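Local coordinates for protein beta-glucosidase (Chaetomella raphigera, PDB 6JXG) that probably hydrolyses terminal, non-reducing beta-D-glucosyl residues to release beta-D-glucose, as a secreted family 3 glycoside hydrolase of cellulose degradation, at residues 66-71 against 317-322; 61-66 against 96-101; 70-75 against 323-328; 389-394 against 507-512; 55-60 against 304-309. One frame throughout, in Å; residues are numbered along the deposited sequence.

How the interactions relate
From the N terminus, strand 55-57 opens interaction 5, which closes a loop of 243 residues against segment 304-309, in the loop between helices 278-294 and 323-332. Nested inside, interaction 2 closes a short loop between 61-66 and the C-terminal end of helix 84-100. Interactions 1 and 3 both start from the stretch 66-75 and close on 317-322 and helix 323-332; both cross interactions 2 and 5. Interaction 4 follows in series within the C-terminal domain, joining 389-394 to the start of helix 511-519. Glu-97 joins interaction 2 to interaction 1 through His-322 and Thr-70, while Gln-509 joins interaction 4 to Ala-71, so the loop after strand 55-57, helix 84-100, residues 317-328 and the C-terminal domain meet.

Interaction 1 of 5, residues 66-71 against 317-322; sequences VQNVTA and NVQADH. With NAG (2-acetamido-2-deoxy-beta-D-glucopyranose), chain B.
An Asx turn at Asn-317 meets the N-glycosylation site at Asn-68, whose ND2 carries a NAG through a 1.4 Å bond to C1. Val-318 N donates to Asn-68 O (3.3 Å, 153°), joining the two backbones. Within the turn, Asn-317 OD1 accepts from Gln-319 N at 3.2 Å and from Gln-319 NE2 at 3.3 Å; the two donors approach from opposite faces of its amide plane, which limits rotation of that amide. Gln-319, extended beyond CG, crosses Asn-68 at about a right angle, with its CG 3.5 Å from Asn-68 O. A water donates to Gln-319 OE1 and to Thr-70 OG1, each at 2.7 Å; the latter is also hydrogen-bonded to Glu-97. With an alanine in place of Gln-319, the water on Thr-70 OG1 would probably lose its second acceptor, and Asn-317 OD1 would keep the backbone donor on one face alone. Apolar packing is slight, Val-69 CG1 touching Val-318 CG2 at 4.0 Å as the two side chains run side by side. The OD1-to-N bond spanning two residues is the signature of an Asx turn, here placed next to a glycosylated loop.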
# COMPACT_ATOMS: atom_id res chain seq x y z
N VAL A 66 10.92 -17.18 3.97
CA VAL A 66 11.19 -18.27 3.04
C VAL A 66 12.16 -17.86 1.93
O VAL A 66 12.08 -16.76 1.35
CB VAL A 66 9.86 -18.76 2.44
CG1 VAL A 66 10.05 -19.93 1.52
CG2 VAL A 66 8.89 -19.11 3.54
N GLN A 67 13.10 -18.76 1.61
CA GLN A 67 14.04 -18.51 0.58
C GLN A 67 13.42 -18.81 -0.81
O GLN A 67 12.35 -19.49 -0.92
CB GLN A 67 15.34 -19.30 0.80
CG GLN A 67 16.02 -19.08 2.11
CD GLN A 67 16.27 -17.61 2.32
OE1 GLN A 67 16.91 -17.01 1.50
NE2 GLN A 67 15.68 -17.01 3.37
N ASN A 68 14.09 -18.28 -1.83
CA ASN A 68 13.67 -18.49 -3.24
C ASN A 68 12.25 -18.02 -3.45
O ASN A 68 11.47 -18.69 -4.10
CB ASN A 68 13.77 -19.95 -3.61
CG ASN A 68 15.11 -20.31 -4.14
OD1 ASN A 68 15.80 -19.48 -4.78
ND2 ASN A 68 15.53 -21.54 -3.87
N VAL A 69 11.99 -16.81 -2.97
CA VAL A 69 10.75 -16.12 -3.27
C VAL A 69 11.11 -14.73 -3.89
O VAL A 69 12.25 -14.32 -3.90
CB VAL A 69 9.90 -15.93 -1.99
CG1 VAL A 69 9.63 -17.26 -1.33
CG2 VAL A 69 10.58 -14.98 -1.02
N THR A 70 10.12 -14.06 -4.41
CA THR A 70 10.31 -12.75 -5.02
C THR A 70 10.11 -11.64 -3.97
O THR A 70 9.12 -11.64 -3.25
CB THR A 70 9.32 -12.55 -6.19
OG1 THR A 70 9.59 -13.55 -7.19
CG2 THR A 70 9.45 -11.18 -6.87
N ALA A 71 10.99 -10.65 -4.00
CA ALA A 71 10.84 -9.47 -3.18
C ALA A 71 10.26 -8.35 -4.10
O ALA A 71 10.99 -7.72 -4.86
CB ALA A 71 12.16 -9.07 -2.54
N ASN A 317 11.47 -23.71 -5.21
CA ASN A 317 11.77 -22.37 -5.69
C ASN A 317 10.51 -21.92 -6.39
O ASN A 317 10.12 -22.54 -7.37
CB ASN A 317 12.94 -22.38 -6.60
CG ASN A 317 13.06 -21.10 -7.42
OD1 ASN A 317 12.69 -20.03 -7.00
ND2 ASN A 317 13.69 -21.22 -8.55
N VAL A 318 9.86 -20.90 -5.87
CA VAL A 318 8.57 -20.48 -6.44
C VAL A 318 8.67 -19.17 -7.25
O VAL A 318 7.65 -18.61 -7.58
CB VAL A 318 7.50 -20.37 -5.32
CG1 VAL A 318 7.28 -21.70 -4.59
CG2 VAL A 318 7.85 -19.33 -4.30
N GLN A 319 9.85 -18.67 -7.55
CA GLN A 319 10.00 -17.35 -8.19
C GLN A 319 9.36 -17.25 -9.56
O GLN A 319 8.93 -16.18 -9.95
CB GLN A 319 11.44 -16.96 -8.34
CG GLN A 319 12.10 -16.75 -6.97
CD GLN A 319 13.55 -16.37 -7.12
OE1 GLN A 319 13.86 -15.30 -7.60
NE2 GLN A 319 14.45 -17.29 -6.76
N ALA A 320 9.36 -18.36 -10.28
CA ALA A 320 8.76 -18.41 -11.59
C ALA A 320 9.29 -17.21 -12.42
O ALA A 320 10.48 -16.94 -12.38
CB ALA A 320 7.23 -18.46 -11.45
N ASP A 321 8.42 -16.52 -13.17
CA ASP A 321 8.78 -15.39 -14.01
C ASP A 321 8.36 -14.07 -13.32
O ASP A 321 8.16 -13.04 -13.98
CB ASP A 321 8.10 -15.52 -15.41
CG ASP A 321 6.60 -15.60 -15.32
OD1 ASP A 321 5.97 -15.38 -16.35
OD2 ASP A 321 6.02 -15.84 -14.25
N HIS A 322 8.23 -14.11 -11.99
CA HIS A 322 7.67 -12.94 -11.27
C HIS A 322 8.56 -11.74 -11.22
O HIS A 322 8.11 -10.65 -10.84
CB HIS A 322 7.26 -13.37 -9.85
CG HIS A 322 6.22 -14.45 -9.85
ND1 HIS A 322 6.19 -15.45 -8.89
CD2 HIS A 322 5.21 -14.72 -10.71
CE1 HIS A 322 5.18 -16.26 -9.14
NE2 HIS A 322 4.58 -15.85 -10.25
C1 NAG B . 16.79 -22.01 -4.38
C2 NAG B . 17.58 -22.94 -3.46
C3 NAG B . 18.75 -23.51 -4.24
C4 NAG B . 18.18 -24.27 -5.43
C5 NAG B . 17.50 -23.21 -6.28
C6 NAG B . 16.96 -23.66 -7.63
C7 NAG B . 17.63 -22.44 -1.08
C8 NAG B . 18.19 -21.63 0.05
N2 NAG B . 18.09 -22.22 -2.30
O3 NAG B . 19.43 -24.40 -3.39
O4 NAG B . 19.23 -24.91 -6.12
O5 NAG B . 16.40 -22.76 -5.52
O6 NAG B . 16.29 -24.86 -7.32
O7 NAG B . 16.78 -23.28 -0.87
O HOH W 1 11.97 -13.60 -8.51

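Interaction 2 of 5, residues 61-66 against 96-101; sequences LGIRFV and QEAKAL
Ile-63 overlaps Leu-101 and Ala-98 at the C-terminal end of helix 84-100. This helix lies within the beta-alpha-beta crossover from strand 55-57 to the parallel strand 105-106, in the TIM-barrel-like N-terminal domain of the family 3 enzymes. Ile-63 and Leu-101 slide past each other in opposite directions, bringing CG2 of Ile-63 to 3.9 Å from Leu-101 CD1. The other branch of Ile-63 lies against the helix: CG1 also touches Leu-101 CD1 and, being anti to the carbonyl carbon (chi1 -47°), directs CD1 to within 3.9 Å of Ala-98 CA, and the small Ala-98 methyl permits that approach. Val-66 meets Leu-101 tip to tip, CG1 to CD1 at 3.9 Å. One leucine methyl is thus shared by two loop residues, and all five touching residues are buried. No direct hydrogen bond crosses the contact. Glu-97 OE2 is engaged by His-322 and Thr-70, whereas OE1 receives a bond from a water at 2.7 Å, and that same water accepts from Ile-63 N at 2.9 Å.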
# COMPACT_ATOMS: atom_id res chain seq x y z
N LEU A 61 4.43 -7.59 0.41
CA LEU A 61 5.22 -7.40 -0.80
C LEU A 61 6.01 -8.63 -1.18
O LEU A 61 6.86 -8.58 -2.07
CB LEU A 61 6.14 -6.19 -0.65
CG LEU A 61 7.15 -6.16 0.49
CD1 LEU A 61 8.22 -7.25 0.45
CD2 LEU A 61 7.85 -4.82 0.59
N GLY A 62 5.77 -9.72 -0.48
CA GLY A 62 6.48 -10.96 -0.74
C GLY A 62 6.42 -11.86 0.46
O GLY A 62 6.10 -11.42 1.60
N ILE A 63 6.81 -13.12 0.24
CA ILE A 63 6.72 -14.12 1.33
C ILE A 63 7.85 -13.84 2.30
O ILE A 63 9.05 -13.77 1.88
CB ILE A 63 6.91 -15.54 0.81
CG1 ILE A 63 6.08 -15.82 -0.45
CG2 ILE A 63 6.63 -16.54 1.95
CD1 ILE A 63 4.60 -15.51 -0.33
N ARG A 64 7.51 -13.59 3.55
CA ARG A 64 8.51 -13.36 4.59
C ARG A 64 9.20 -14.71 5.02
O ARG A 64 8.57 -15.77 5.01
CB ARG A 64 7.84 -12.71 5.77
CG ARG A 64 8.80 -12.11 6.80
CD ARG A 64 7.95 -11.54 7.95
NE ARG A 64 8.87 -11.07 8.97
CZ ARG A 64 8.53 -10.82 10.26
NH1 ARG A 64 7.30 -10.99 10.71
NH2 ARG A 64 9.49 -10.42 11.08
N PHE A 65 10.49 -14.61 5.29
CA PHE A 65 11.39 -15.66 5.84
C PHE A 65 11.83 -16.70 4.79
O PHE A 65 13.00 -17.13 4.77
CB PHE A 65 10.79 -16.37 7.10
CG PHE A 65 10.53 -15.45 8.28
CD1 PHE A 65 11.57 -14.80 8.92
CD2 PHE A 65 9.27 -15.27 8.79
CE1 PHE A 65 11.36 -13.97 10.02
CE2 PHE A 65 9.08 -14.44 9.92
CZ PHE A 65 10.12 -13.81 10.52
N VAL A 66 10.92 -17.18 3.97
CA VAL A 66 11.19 -18.27 3.04
C VAL A 66 12.16 -17.86 1.93
O VAL A 66 12.08 -16.76 1.35
CB VAL A 66 9.86 -18.76 2.44
CG1 VAL A 66 10.05 -19.93 1.52
CG2 VAL A 66 8.89 -19.11 3.54
N GLN A 96 0.36 -16.49 -6.37
CA GLN A 96 1.00 -17.71 -6.94
C GLN A 96 2.10 -18.31 -6.10
O GLN A 96 2.13 -19.57 -5.83
CB GLN A 96 1.48 -17.46 -8.36
CG GLN A 96 0.31 -17.35 -9.32
CD GLN A 96 0.72 -16.88 -10.67
OE1 GLN A 96 1.81 -16.31 -10.86
NE2 GLN A 96 -0.17 -17.12 -11.63
N GLU A 97 2.98 -17.44 -5.61
CA GLU A 97 4.04 -17.91 -4.73
C GLU A 97 3.48 -18.49 -3.38
O GLU A 97 3.98 -19.51 -2.87
CB GLU A 97 5.11 -16.84 -4.48
CG GLU A 97 5.80 -16.42 -5.76
CD GLU A 97 7.10 -15.62 -5.64
OE1 GLU A 97 7.64 -15.36 -4.53
OE2 GLU A 97 7.55 -15.20 -6.76
N ALA A 98 2.55 -17.76 -2.76
CA ALA A 98 1.97 -18.13 -1.48
C ALA A 98 1.33 -19.56 -1.64
O ALA A 98 1.61 -20.49 -0.84
CB ALA A 98 0.93 -17.10 -1.08
N LYS A 99 0.47 -19.74 -2.65
CA LYS A 99 -0.18 -21.03 -2.87
C LYS A 99 0.84 -22.15 -3.04
O LYS A 99 0.68 -23.26 -2.48
CB LYS A 99 -1.12 -20.98 -4.09
CG LYS A 99 -1.60 -22.38 -4.50
CD LYS A 99 -2.95 -22.39 -5.23
CE LYS A 99 -3.32 -23.85 -5.64
NZ LYS A 99 -4.05 -23.92 -6.98
N ALA A 100 1.85 -21.88 -3.87
CA ALA A 100 2.83 -22.91 -4.21
C ALA A 100 3.60 -23.38 -2.95
O ALA A 100 4.05 -24.52 -2.89
CB ALA A 100 3.75 -22.39 -5.30
N LEU A 101 3.76 -22.49 -1.95
CA LEU A 101 4.30 -22.81 -0.65
C LEU A 101 3.32 -23.38 0.39
O LEU A 101 3.72 -23.64 1.50
CB LEU A 101 4.88 -21.51 -0.08
CG LEU A 101 6.13 -21.03 -0.85
CD1 LEU A 101 6.66 -19.69 -0.32
CD2 LEU A 101 7.28 -22.02 -0.90
O HOH W 2 7.16 -13.51 -2.58

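Interaction 3 of 5, residues 70-75 against 323-328; sequences TAFPTG and KQVARA
Phe-72 turns its ring edge to Val-325 in the first turns of helix 323-332, while one ring face is occupied by Thr-70 of its own loop. CG of Phe-72 is anti to its carbonyl carbon (chi1 -65°), which carries the ring to the helix although the CB bond itself does not point there. CE1 reaches Val-325 CG1 at 4.0 Å, near the ring plane, and the two side chains cross obliquely. On the ring face, Thr-70 CG2 stands 3.5 Å above the plane and over its centre, a CH-pi type of placement within the loop itself. That methyl also comes to 4.4 Å from Ala-326 CB, which faces three loop residues at once: it is 4.3 Å from Phe-72 CD1 and 3.9 Å from Pro-73 CD. The CB bond of Pro-73 points toward the helix, and its ring atom CG lies 3.6 Å from Ala-326 O. The alanine lets the backbones come close, with CA atoms of Phe-72 and Ala-326 5.3 Å apart. Helix 84-100 adds Arg-90 and Ala-93 against Phe-72, and Thr-74 N-caps helix 75-79 through Gln-77 N. Thr-70 OG1 bonds to Glu-97, while its methyl CG2 is the atom nearest the helix segment. No hydrogen bond joins the two segments, which implies that van der Waals fit and the burial of apolar groups hold the helix start against the loop.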
# COMPACT_ATOMS: atom_id res chain seq x y z
N THR A 70 10.12 -14.06 -4.41
CA THR A 70 10.31 -12.75 -5.02
C THR A 70 10.11 -11.64 -3.97
O THR A 70 9.12 -11.64 -3.25
CB THR A 70 9.32 -12.55 -6.19
OG1 THR A 70 9.59 -13.55 -7.19
CG2 THR A 70 9.45 -11.18 -6.87
N ALA A 71 10.99 -10.65 -4.00
CA ALA A 71 10.84 -9.47 -3.18
C ALA A 71 10.26 -8.35 -4.10
O ALA A 71 10.99 -7.72 -4.86
CB ALA A 71 12.16 -9.07 -2.54
N PHE A 72 8.93 -8.27 -4.13
CA PHE A 72 8.23 -7.37 -4.98
C PHE A 72 8.42 -5.94 -4.49
O PHE A 72 8.79 -5.71 -3.35
CB PHE A 72 6.74 -7.68 -5.03
CG PHE A 72 6.38 -9.03 -5.65
CD1 PHE A 72 6.27 -9.19 -7.02
CD2 PHE A 72 6.24 -10.14 -4.86
CE1 PHE A 72 5.96 -10.45 -7.54
CE2 PHE A 72 5.91 -11.38 -5.38
CZ PHE A 72 5.81 -11.51 -6.74
N PRO A 73 8.16 -4.94 -5.34
CA PRO A 73 8.10 -3.55 -4.91
C PRO A 73 7.09 -3.34 -3.79
O PRO A 73 6.09 -4.11 -3.63
CB PRO A 73 7.64 -2.81 -6.16
CG PRO A 73 8.08 -3.65 -7.30
CD PRO A 73 8.03 -5.08 -6.80
N THR A 74 7.35 -2.34 -3.01
CA THR A 74 6.46 -1.91 -1.89
C THR A 74 5.10 -1.51 -2.39
O THR A 74 4.92 -1.14 -3.56
CB THR A 74 7.07 -0.74 -1.13
OG1 THR A 74 7.23 0.35 -2.02
CG2 THR A 74 8.45 -1.14 -0.56
N GLY A 75 4.14 -1.54 -1.49
CA GLY A 75 2.81 -1.04 -1.78
C GLY A 75 2.84 0.35 -2.38
O GLY A 75 2.14 0.63 -3.34
N LYS A 323 9.84 -11.88 -11.61
CA LYS A 323 10.69 -10.70 -11.68
C LYS A 323 10.21 -9.73 -12.74
O LYS A 323 10.60 -8.55 -12.76
CB LYS A 323 12.16 -11.08 -11.91
CG LYS A 323 12.49 -11.55 -13.30
CD LYS A 323 13.96 -11.86 -13.43
CE LYS A 323 14.21 -12.04 -14.91
NZ LYS A 323 15.60 -12.29 -15.25
N GLN A 324 9.37 -10.19 -13.65
CA GLN A 324 8.97 -9.32 -14.81
C GLN A 324 8.07 -8.19 -14.29
O GLN A 324 8.32 -6.96 -14.50
CB GLN A 324 8.33 -10.22 -15.90
CG GLN A 324 9.45 -11.21 -16.31
CD GLN A 324 9.10 -12.20 -17.42
OE1 GLN A 324 8.01 -12.19 -17.97
NE2 GLN A 324 10.09 -13.03 -17.77
N VAL A 325 7.05 -8.58 -13.54
CA VAL A 325 6.17 -7.55 -12.95
C VAL A 325 6.93 -6.76 -11.90
O VAL A 325 6.70 -5.59 -11.78
CB VAL A 325 4.84 -8.14 -12.40
CG1 VAL A 325 5.06 -8.98 -11.17
CG2 VAL A 325 3.89 -6.99 -12.08
N ALA A 326 7.86 -7.39 -11.17
CA ALA A 326 8.68 -6.66 -10.22
C ALA A 326 9.49 -5.51 -10.92
O ALA A 326 9.53 -4.36 -10.47
CB ALA A 326 9.54 -7.59 -9.40
N ARG A 327 10.09 -5.83 -12.06
CA ARG A 327 10.79 -4.83 -12.84
C ARG A 327 9.86 -3.77 -13.40
O ARG A 327 10.18 -2.58 -13.39
CB ARG A 327 11.58 -5.48 -13.97
CG ARG A 327 12.53 -4.46 -14.65
CD ARG A 327 13.31 -5.17 -15.70
NE ARG A 327 14.15 -4.23 -16.43
CZ ARG A 327 15.24 -4.59 -17.09
NH1 ARG A 327 15.64 -5.85 -17.08
NH2 ARG A 327 15.94 -3.69 -17.77
N ALA A 328 8.69 -4.16 -13.91
CA ALA A 328 7.81 -3.20 -14.52
C ALA A 328 7.31 -2.16 -13.49
O ALA A 328 7.24 -0.97 -13.81
CB ALA A 328 6.64 -3.89 -15.21

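Interaction 4 of 5, residues 389-394 against 507-512; sequences DFPYLV and SGQESG
Val-394 and Gln-509 begin the backbone bonding, Val-394 N donating to Gln-509 O at 2.9 Å (164°). A second bond, from Gly-512 N to Val-394 O at 2.8 Å, ties the loop to the start of helix 511-519. The site is the type I beta turn Gly-508 to Ser-511, with Glu-510 at the N-cap, in the family 3 C-terminal domain. Polar side-chain bonding centres on Tyr-392: its OH gives a very short bond of 2.5 Å to Glu-510 OE2, ring and carboxylate planes standing 78° apart, and accepts a weak one from Gln-509 NE2 at 3.0 Å. With its CG between backbone N and carbonyl carbon (chi1 60°), the ring swings over Gln-509 and brings OH to Glu-510. A phenylalanine in its place is likely to leave Glu-510 OE2 without its hydroxyl mate and Gln-509 NE2 without its weak acceptor, though Asn-513 would still hold OE1. Among packing contacts, Gln-509 CB lies over one face of the Tyr-392 ring, while Gln-509 OE1, which accepts from Ala-71 N, sits 3.2 Å from Pro-391 CG. Tyr-392 O is buried here with no partner in the model, its closest neighbour across the contact being Gln-509 CB at 3.4 Å.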
# COMPACT_ATOMS: atom_id res chain seq x y z
N ASP A 389 13.13 -11.74 2.09
CA ASP A 389 14.58 -11.88 1.83
C ASP A 389 14.73 -11.70 0.34
O ASP A 389 13.93 -12.24 -0.42
CB ASP A 389 15.07 -13.23 2.28
CG ASP A 389 15.28 -13.31 3.80
OD1 ASP A 389 14.86 -12.41 4.57
OD2 ASP A 389 15.93 -14.30 4.19
N PHE A 390 15.63 -10.81 -0.09
CA PHE A 390 15.87 -10.62 -1.49
C PHE A 390 16.54 -11.87 -2.05
O PHE A 390 17.51 -12.34 -1.45
CB PHE A 390 16.85 -9.47 -1.74
CG PHE A 390 16.34 -8.11 -1.32
CD1 PHE A 390 15.55 -7.41 -2.15
CD2 PHE A 390 16.72 -7.55 -0.09
CE1 PHE A 390 15.13 -6.13 -1.82
CE2 PHE A 390 16.31 -6.28 0.26
CZ PHE A 390 15.50 -5.58 -0.61
N PRO A 391 16.04 -12.40 -3.20
CA PRO A 391 16.84 -13.46 -3.87
C PRO A 391 18.09 -12.88 -4.54
O PRO A 391 19.04 -13.61 -4.80
CB PRO A 391 15.89 -14.03 -4.94
CG PRO A 391 14.89 -12.93 -5.17
CD PRO A 391 14.83 -12.06 -3.94
N TYR A 392 18.08 -11.59 -4.77
CA TYR A 392 19.19 -10.80 -5.35
C TYR A 392 18.66 -9.37 -5.25
O TYR A 392 17.47 -9.17 -4.97
CB TYR A 392 19.47 -11.20 -6.81
CG TYR A 392 18.33 -11.00 -7.75
CD1 TYR A 392 18.09 -9.77 -8.37
CD2 TYR A 392 17.43 -12.04 -8.02
CE1 TYR A 392 17.01 -9.58 -9.20
CE2 TYR A 392 16.35 -11.85 -8.89
CZ TYR A 392 16.13 -10.59 -9.45
OH TYR A 392 15.03 -10.40 -10.32
N LEU A 393 19.51 -8.37 -5.38
CA LEU A 393 19.00 -6.98 -5.42
C LEU A 393 19.85 -6.28 -6.47
O LEU A 393 21.07 -6.15 -6.28
CB LEU A 393 19.12 -6.29 -4.06
CG LEU A 393 18.83 -4.77 -4.06
CD1 LEU A 393 17.44 -4.50 -4.58
CD2 LEU A 393 19.03 -4.19 -2.67
N VAL A 394 19.24 -5.90 -7.58
CA VAL A 394 19.95 -5.10 -8.59
C VAL A 394 20.13 -3.63 -8.07
O VAL A 394 19.17 -2.87 -8.00
CB VAL A 394 19.24 -5.08 -9.94
CG1 VAL A 394 20.10 -4.29 -10.93
CG2 VAL A 394 18.96 -6.46 -10.45
N SER A 507 11.57 -0.16 -4.22
CA SER A 507 11.05 -0.94 -5.35
C SER A 507 11.51 -2.38 -5.48
O SER A 507 11.32 -3.00 -6.52
CB SER A 507 11.26 -0.16 -6.70
OG SER A 507 12.63 0.01 -7.06
N GLY A 508 12.02 -2.97 -4.39
CA GLY A 508 12.25 -4.40 -4.41
C GLY A 508 13.43 -4.82 -5.25
O GLY A 508 14.25 -3.97 -5.69
N GLN A 509 13.46 -6.12 -5.57
CA GLN A 509 14.66 -6.76 -6.13
C GLN A 509 15.15 -6.22 -7.45
O GLN A 509 16.39 -6.24 -7.72
CB GLN A 509 14.47 -8.28 -6.24
CG GLN A 509 13.41 -8.73 -7.28
CD GLN A 509 13.05 -10.19 -7.11
OE1 GLN A 509 12.80 -10.66 -6.00
NE2 GLN A 509 13.03 -10.93 -8.21
N GLU A 510 14.20 -5.79 -8.27
CA GLU A 510 14.56 -5.25 -9.58
C GLU A 510 14.82 -3.73 -9.63
O GLU A 510 15.08 -3.19 -10.72
CB GLU A 510 13.51 -5.66 -10.62
CG GLU A 510 13.69 -7.13 -11.01
CD GLU A 510 14.77 -7.42 -12.03
OE1 GLU A 510 15.01 -6.58 -12.97
OE2 GLU A 510 15.37 -8.51 -11.90
N SER A 511 14.88 -3.09 -8.47
CA SER A 511 15.06 -1.63 -8.33
C SER A 511 15.99 -1.00 -9.39
O SER A 511 15.58 -0.13 -10.17
CB SER A 511 15.57 -1.30 -6.90
OG SER A 511 15.78 0.09 -6.73
N GLY A 512 17.25 -1.39 -9.36
CA GLY A 512 18.27 -0.77 -10.20
C GLY A 512 18.03 -0.99 -11.69
O GLY A 512 18.39 -0.12 -12.51

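Interaction 5 of 5, residues 55-60 against 304-309; sequences CYQDGP and VTWSSW
Gln-57 and Ser-308 make the direct hydrogen bond of this contact, NE2 to OG at 3.0 Å (164°), with the serine oxygen in the glutamine amide plane. The same amide meets Trp-306: its OE1 lies at the indole edge, in the ring plane, 3.6 Å from CH2, and amide and ring planes are 80° apart. The Gln-57 chain is bent at chi2 (76°), which turns the amide across the indole rim to the serine. Beside it, Cys-55 SG touches Val-304 CG2 at 4.0 Å and Trp-306 CH2 at 4.2 Å, the latter an oblique sulfur-aromatic contact. Val-304 CG1 covers part of one indole face from 3.7 Å above the plane, so the ring is packed by its own segment as well. The second shell fixes these groups: Val-40 N bonds Gln-57 OE1, Arg-64 O takes a second bond from NE2, and Pro-38 O pairs with Ser-308 OG. An ST turn at Ser-307 shapes the backbone around Ser-308. Cys-55 is fastened to Cys-39 by a disulfide, and Trp-306 NE1 donates to Leu-101 O just past helix 84-100. Segment 304-309 therefore packs on strand 55-57, which lies between antiparallel strand 41-42 and parallel strand 105-106, and reaches the end of helix 84-100.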
# COMPACT_ATOMS: atom_id res chain seq x y z
N CYS A 55 -2.10 -21.97 7.53
CA CYS A 55 -0.80 -21.29 7.52
C CYS A 55 -1.06 -19.81 7.18
O CYS A 55 -1.61 -19.51 6.08
CB CYS A 55 0.13 -21.93 6.50
SG CYS A 55 1.70 -21.01 6.21
N TYR A 56 -0.69 -18.93 8.12
CA TYR A 56 -0.79 -17.48 7.95
C TYR A 56 0.64 -16.95 7.84
O TYR A 56 1.47 -17.17 8.77
CB TYR A 56 -1.44 -16.88 9.19
CG TYR A 56 -2.90 -17.22 9.46
CD1 TYR A 56 -3.92 -16.28 9.29
CD2 TYR A 56 -3.26 -18.44 9.95
CE1 TYR A 56 -5.20 -16.59 9.55
CE2 TYR A 56 -4.56 -18.78 10.19
CZ TYR A 56 -5.55 -17.84 10.01
OH TYR A 56 -6.84 -18.18 10.30
N GLN A 57 0.93 -16.27 6.74
CA GLN A 57 2.28 -15.85 6.45
C GLN A 57 2.33 -14.36 6.01
O GLN A 57 1.57 -13.93 5.14
CB GLN A 57 2.97 -16.75 5.42
CG GLN A 57 4.48 -16.58 5.37
CD GLN A 57 5.17 -17.25 6.56
OE1 GLN A 57 4.54 -17.94 7.38
NE2 GLN A 57 6.49 -17.07 6.64
N ASP A 58 3.29 -13.64 6.58
CA ASP A 58 3.63 -12.27 6.08
C ASP A 58 4.33 -12.40 4.69
O ASP A 58 4.80 -13.51 4.29
CB ASP A 58 4.60 -11.59 7.03
CG ASP A 58 3.98 -11.07 8.30
OD1 ASP A 58 2.88 -10.55 8.18
OD2 ASP A 58 4.60 -11.20 9.40
N GLY A 59 4.37 -11.35 3.90
CA GLY A 59 3.74 -10.08 4.19
C GLY A 59 3.24 -9.50 2.88
O GLY A 59 3.11 -10.22 1.90
N PRO A 60 2.94 -8.19 2.86
CA PRO A 60 2.30 -7.59 1.67
C PRO A 60 3.08 -7.55 0.37
O PRO A 60 2.44 -7.50 -0.69
CB PRO A 60 1.89 -6.15 2.18
CG PRO A 60 1.90 -6.30 3.70
CD PRO A 60 2.96 -7.29 4.01
N VAL A 304 2.78 -27.29 3.41
CA VAL A 304 3.95 -26.53 3.82
C VAL A 304 5.07 -27.52 4.10
O VAL A 304 4.85 -28.43 4.91
CB VAL A 304 3.59 -25.73 5.10
CG1 VAL A 304 4.84 -25.14 5.74
CG2 VAL A 304 2.58 -24.64 4.71
N THR A 305 6.24 -27.36 3.47
CA THR A 305 7.41 -28.26 3.71
C THR A 305 8.62 -27.48 4.19
O THR A 305 9.77 -27.93 4.15
CB THR A 305 7.73 -29.08 2.43
OG1 THR A 305 8.26 -28.22 1.41
CG2 THR A 305 6.41 -29.77 1.88
N TRP A 306 8.38 -26.26 4.65
CA TRP A 306 9.43 -25.39 5.05
C TRP A 306 9.12 -24.83 6.48
O TRP A 306 8.01 -25.06 7.03
CB TRP A 306 9.57 -24.18 4.09
CG TRP A 306 8.29 -23.58 3.75
CD1 TRP A 306 7.52 -23.94 2.75
CD2 TRP A 306 7.59 -22.56 4.46
NE1 TRP A 306 6.35 -23.24 2.76
CE2 TRP A 306 6.39 -22.36 3.81
CE3 TRP A 306 7.87 -21.80 5.61
CZ2 TRP A 306 5.44 -21.46 4.25
CZ3 TRP A 306 6.90 -20.86 6.04
CH2 TRP A 306 5.77 -20.65 5.34
N SER A 307 10.07 -24.14 7.06
CA SER A 307 9.81 -23.40 8.32
C SER A 307 10.27 -21.97 8.21
O SER A 307 11.35 -21.67 7.66
CB SER A 307 10.54 -24.10 9.51
OG SER A 307 10.37 -23.54 10.80
N SER A 308 9.50 -21.07 8.84
CA SER A 308 9.97 -19.68 9.05
C SER A 308 11.20 -19.57 9.91
O SER A 308 11.89 -18.56 9.87
CB SER A 308 8.81 -18.91 9.70
OG SER A 308 7.69 -18.76 8.78
N TRP A 309 11.47 -20.58 10.75
CA TRP A 309 12.41 -20.40 11.86
C TRP A 309 13.73 -21.19 11.63
O TRP A 309 14.61 -21.18 12.47
CB TRP A 309 11.76 -20.84 13.18
CG TRP A 309 10.29 -20.54 13.24
CD1 TRP A 309 9.26 -21.43 13.23
CD2 TRP A 309 9.69 -19.24 13.18
NE1 TRP A 309 8.04 -20.77 13.18
CE2 TRP A 309 8.28 -19.42 13.21
CE3 TRP A 309 10.20 -17.95 13.18
CZ2 TRP A 309 7.43 -18.38 13.12
CZ3 TRP A 309 9.33 -16.91 13.15
CH2 TRP A 309 7.97 -17.12 13.14